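Side-chain contact in Ufm1-specific protease (Caenorhabditis elegans, PDB 5EJJ), which acts as a thiol protease that cleaves the peptide bond at the C-terminal glycine of the ubiquitin-like modifier Ufm1, releasing it from target proteins: residues T403-F408 and N455-L460. Sequence-based numbering, arbitrary orientation.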
ATOM      1  N   THR A 403       2.763  18.820   2.946  1.00 41.69           N
ATOM      2  CA  THR A 403       3.071  17.494   3.447  1.00 36.28           C
ATOM      3  C   THR A 403       1.887  16.927   4.227  1.00 32.61           C
ATOM      4  O   THR A 403       1.371  15.883   3.880  1.00 36.49           O
ATOM      5  CB  THR A 403       4.324  17.486   4.314  1.00 38.60           C
ATOM      6  OG1 THR A 403       5.466  17.805   3.507  1.00 44.30           O
ATOM      7  CG2 THR A 403       4.510  16.116   4.942  1.00 35.84           C
ATOM      8  N   ILE A 404       1.416  17.625   5.247  1.00 32.03           N
ATOM      9  CA  ILE A 404       0.255  17.138   5.986  1.00 31.57           C
ATOM     10  C   ILE A 404      -0.909  16.837   5.049  1.00 32.02           C
ATOM     11  O   ILE A 404      -1.689  15.915   5.282  1.00 30.65           O
ATOM     12  CB  ILE A 404      -0.187  18.137   7.082  1.00 32.97           C
ATOM     13  CG1 ILE A 404       0.927  18.311   8.109  1.00 30.62           C
ATOM     14  CG2 ILE A 404      -1.450  17.673   7.802  1.00 25.92           C
ATOM     15  CD1 ILE A 404       0.623  19.353   9.119  1.00 31.06           C
ATOM     16  N   TRP A 405      -1.018  17.597   3.968  1.00 36.67           N
ATOM     17  CA  TRP A 405      -2.138  17.399   3.058  1.00 37.50           C
ATOM     18  C   TRP A 405      -1.941  16.100   2.314  1.00 35.54           C
ATOM     19  O   TRP A 405      -2.837  15.251   2.276  1.00 33.79           O
ATOM     20  CB  TRP A 405      -2.287  18.554   2.064  1.00 43.20           C
ATOM     21  CG  TRP A 405      -3.568  18.486   1.267  1.00 45.42           C
ATOM     22  CD1 TRP A 405      -3.844  17.633   0.245  1.00 45.18           C
ATOM     23  CD2 TRP A 405      -4.739  19.298   1.435  1.00 46.65           C
ATOM     24  NE1 TRP A 405      -5.108  17.859  -0.235  1.00 48.50           N
ATOM     25  CE2 TRP A 405      -5.681  18.877   0.480  1.00 47.00           C
ATOM     26  CE3 TRP A 405      -5.077  20.347   2.294  1.00 51.61           C
ATOM     27  CZ2 TRP A 405      -6.939  19.462   0.357  1.00 48.48           C
ATOM     28  CZ3 TRP A 405      -6.330  20.931   2.167  1.00 53.58           C
ATOM     29  CH2 TRP A 405      -7.242  20.489   1.202  1.00 49.20           C
ATOM     30  N   SER A 406      -0.754  15.945   1.737  1.00 33.90           N
ATOM     31  CA  SER A 406      -0.449  14.765   0.951  1.00 31.23           C
ATOM     32  C   SER A 406      -0.711  13.493   1.755  1.00 29.74           C
ATOM     33  O   SER A 406      -1.168  12.487   1.208  1.00 30.47           O
ATOM     34  CB  SER A 406       0.991  14.811   0.453  1.00 33.05           C
ATOM     35  OG  SER A 406       1.892  14.383   1.455  1.00 35.16           O
ATOM     36  N   TRP A 407      -0.453  13.539   3.056  1.00 26.51           N
ATOM     37  CA  TRP A 407      -0.728  12.375   3.889  1.00 25.88           C
ATOM     38  C   TRP A 407      -2.205  12.041   3.842  1.00 24.95           C
ATOM     39  O   TRP A 407      -2.572  10.876   3.849  1.00 26.38           O
ATOM     40  CB  TRP A 407      -0.278  12.588   5.329  1.00 23.64           C
ATOM     41  CG  TRP A 407      -0.493  11.427   6.247  1.00 19.25           C
ATOM     42  CD1 TRP A 407       0.456  10.578   6.706  1.00 21.74           C
ATOM     43  CD2 TRP A 407      -1.730  11.006   6.848  1.00 19.06           C
ATOM     44  NE1 TRP A 407      -0.105   9.642   7.545  1.00 19.57           N
ATOM     45  CE2 TRP A 407      -1.447   9.884   7.644  1.00 17.07           C
ATOM     46  CE3 TRP A 407      -3.048  11.462   6.784  1.00 21.07           C
ATOM     47  CZ2 TRP A 407      -2.428   9.219   8.369  1.00 18.20           C
ATOM     48  CZ3 TRP A 407      -4.025  10.783   7.511  1.00 20.60           C
ATOM     49  CH2 TRP A 407      -3.707   9.684   8.291  1.00 16.25           C
ATOM     50  N   PHE A 408      -3.060  13.055   3.783  1.00 27.42           N
ATOM     51  CA  PHE A 408      -4.501  12.800   3.764  1.00 29.13           C
ATOM     52  C   PHE A 408      -5.043  12.202   2.443  1.00 28.85           C
ATOM     53  O   PHE A 408      -6.071  11.502   2.448  1.00 27.08           O
ATOM     54  CB  PHE A 408      -5.295  14.035   4.223  1.00 28.48           C
ATOM     55  CG  PHE A 408      -5.392  14.163   5.722  1.00 29.41           C
ATOM     56  CD1 PHE A 408      -4.467  14.922   6.429  1.00 27.66           C
ATOM     57  CD2 PHE A 408      -6.398  13.503   6.426  1.00 26.74           C
ATOM     58  CE1 PHE A 408      -4.549  15.022   7.810  1.00 28.56           C
ATOM     59  CE2 PHE A 408      -6.487  13.594   7.813  1.00 27.67           C
ATOM     60  CZ  PHE A 408      -5.558  14.350   8.505  1.00 31.67           C
ATOM     61  N   ASN A 455      -9.020  23.362   8.412  1.00 57.30           N
ATOM     62  CA  ASN A 455     -10.374  23.202   8.955  1.00 62.12           C
ATOM     63  C   ASN A 455     -11.497  23.549   7.975  1.00 62.77           C
ATOM     64  O   ASN A 455     -12.634  23.100   8.141  1.00 60.27           O
ATOM     65  CB  ASN A 455     -10.558  23.999  10.249  1.00 66.02           C
ATOM     66  CG  ASN A 455     -11.882  23.680  10.954  1.00 69.50           C
ATOM     67  OD1 ASN A 455     -12.441  22.587  10.805  1.00 64.87           O
ATOM     68  ND2 ASN A 455     -12.384  24.639  11.730  1.00 71.58           N
ATOM     69  N   GLU A 456     -11.191  24.341   6.954  1.00 58.61           N
ATOM     70  CA  GLU A 456     -12.234  24.688   6.004  1.00 59.70           C
ATOM     71  C   GLU A 456     -11.926  24.299   4.566  1.00 54.85           C
ATOM     72  O   GLU A 456     -12.776  24.451   3.694  1.00 62.28           O
ATOM     73  CB  GLU A 456     -12.640  26.159   6.117  1.00 72.02           C
ATOM     74  CG  GLU A 456     -11.600  27.147   5.654  1.00 73.69           C
ATOM     75  CD  GLU A 456     -12.015  28.569   5.960  1.00 88.02           C
ATOM     76  OE1 GLU A 456     -13.004  28.727   6.714  1.00 86.73           O
ATOM     77  OE2 GLU A 456     -11.362  29.515   5.453  1.00 94.21           O
ATOM     78  N   LEU A 457     -10.729  23.793   4.308  1.00 53.69           N
ATOM     79  CA  LEU A 457     -10.502  23.101   3.041  1.00 51.37           C
ATOM     80  C   LEU A 457     -10.741  21.599   3.200  1.00 49.35           C
ATOM     81  O   LEU A 457     -10.919  20.891   2.215  1.00 56.28           O
ATOM     82  CB  LEU A 457      -9.107  23.373   2.468  1.00 44.00           C
ATOM     83  CG  LEU A 457      -8.835  24.825   2.087  1.00 41.73           C
ATOM     84  CD1 LEU A 457      -7.600  24.968   1.182  1.00 35.90           C
ATOM     85  CD2 LEU A 457     -10.072  25.424   1.449  1.00 44.55           C
ATOM     86  N   LEU A 458     -10.773  21.121   4.440  1.00 48.47           N
ATOM     87  CA  LEU A 458     -10.860  19.692   4.685  1.00 49.15           C
ATOM     88  C   LEU A 458     -11.812  19.276   5.789  1.00 53.11           C
ATOM     89  O   LEU A 458     -11.867  18.094   6.115  1.00 58.07           O
ATOM     90  CB  LEU A 458      -9.482  19.116   4.993  1.00 52.13           C
ATOM     91  CG  LEU A 458      -8.549  18.952   3.802  1.00 49.87           C
ATOM     92  CD1 LEU A 458      -7.236  18.304   4.229  1.00 45.83           C
ATOM     93  CD2 LEU A 458      -9.225  18.162   2.712  1.00 42.75           C
ATOM     94  N   LYS A 459     -12.562  20.220   6.349  1.00 53.53           N
ATOM     95  CA  LYS A 459     -13.446  19.928   7.483  1.00 62.53           C
ATOM     96  C   LYS A 459     -12.669  19.101   8.503  1.00 62.67           C
ATOM     97  O   LYS A 459     -13.110  18.034   8.941  1.00 63.99           O
ATOM     98  CB  LYS A 459     -14.711  19.179   7.033  1.00 67.07           C
ATOM     99  CG  LYS A 459     -16.028  19.680   7.676  1.00 76.88           C
ATOM    100  CD  LYS A 459     -15.990  19.686   9.221  1.00 78.24           C
ATOM    101  CE  LYS A 459     -16.178  21.104   9.794  1.00 78.56           C
ATOM    102  NZ  LYS A 459     -15.660  21.288  11.194  1.00 62.33           N
ATOM    103  N   LEU A 460     -11.491  19.595   8.854  1.00 63.99           N
ATOM    104  CA  LEU A 460     -10.517  18.788   9.562  1.00 60.78           C
ATOM    105  C   LEU A 460     -10.142  19.400  10.908  1.00 57.03           C
ATOM    106  O   LEU A 460      -9.669  20.538  10.986  1.00 55.87           O
ATOM    107  CB  LEU A 460      -9.283  18.611   8.680  1.00 57.69           C
ATOM    108  CG  LEU A 460      -8.369  17.425   8.947  1.00 53.77           C
ATOM    109  CD1 LEU A 460      -9.204  16.170   9.112  1.00 46.70           C
ATOM    110  CD2 LEU A 460      -7.386  17.300   7.786  1.00 47.66           C
TER
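Trp405 and Leu458 mark the nearest backbone approach, their CA atoms 9.2 Å apart, where one face of helix 396-409 looks onto the end of helix 447-457 and the turn after it; that spacing leaves the contact to side chains, and no hydrogen bond crosses it. Trp405 reaches over because its CG lies anti to the backbone N (chi1 -170°), which carries the six-membered part of the indole out to the leucines. Leu458 lies over one face of that ring: its CD1 sits 3.5 Å from the six-membered-ring centroid and 15° off the normal, a CH-pi geometry. The closest approach is Leu458 CG to Trp405 CH2, 3.3 Å. Both methyls lie on one side of the ring, CD1 over it and CD2 beyond its rim by CH2 and CZ2. Leu457 meets the same ring differently, its CB lying in the ring plane at the edge, 3.7 Å from Trp405 CH2. The indole is therefore bordered from two directions by consecutive residues.

One helical turn on, Phe408 also takes a methyl over its face, but it and Leu460 approach from opposite directions. Methyl CD2 of Leu460 stands 3.6 Å from the Phe408 ring centroid, 16° off the normal, whereas CD1 approaches the rim near CE2 at 4.0 Å. The opposite ring face is covered by Trp407 CE3, so the phenyl lies between a methyl and an indole edge atom. Outside the pair, Val418 and Pro419 touch Trp405, and Pro557 of strand 552-557 touches Phe408.

The sole polar side-chain atom of this aromatic pair, Trp405 NE1, donates to Lys416 O, within the connection between the helices. The chemistry across the interface is consequently apolar: dispersion and CH-pi contacts pack the C-terminal half of the helix starting at Cys396, the probable catalytic cysteine, against the loop following helix 447-457, away from the inferred active site.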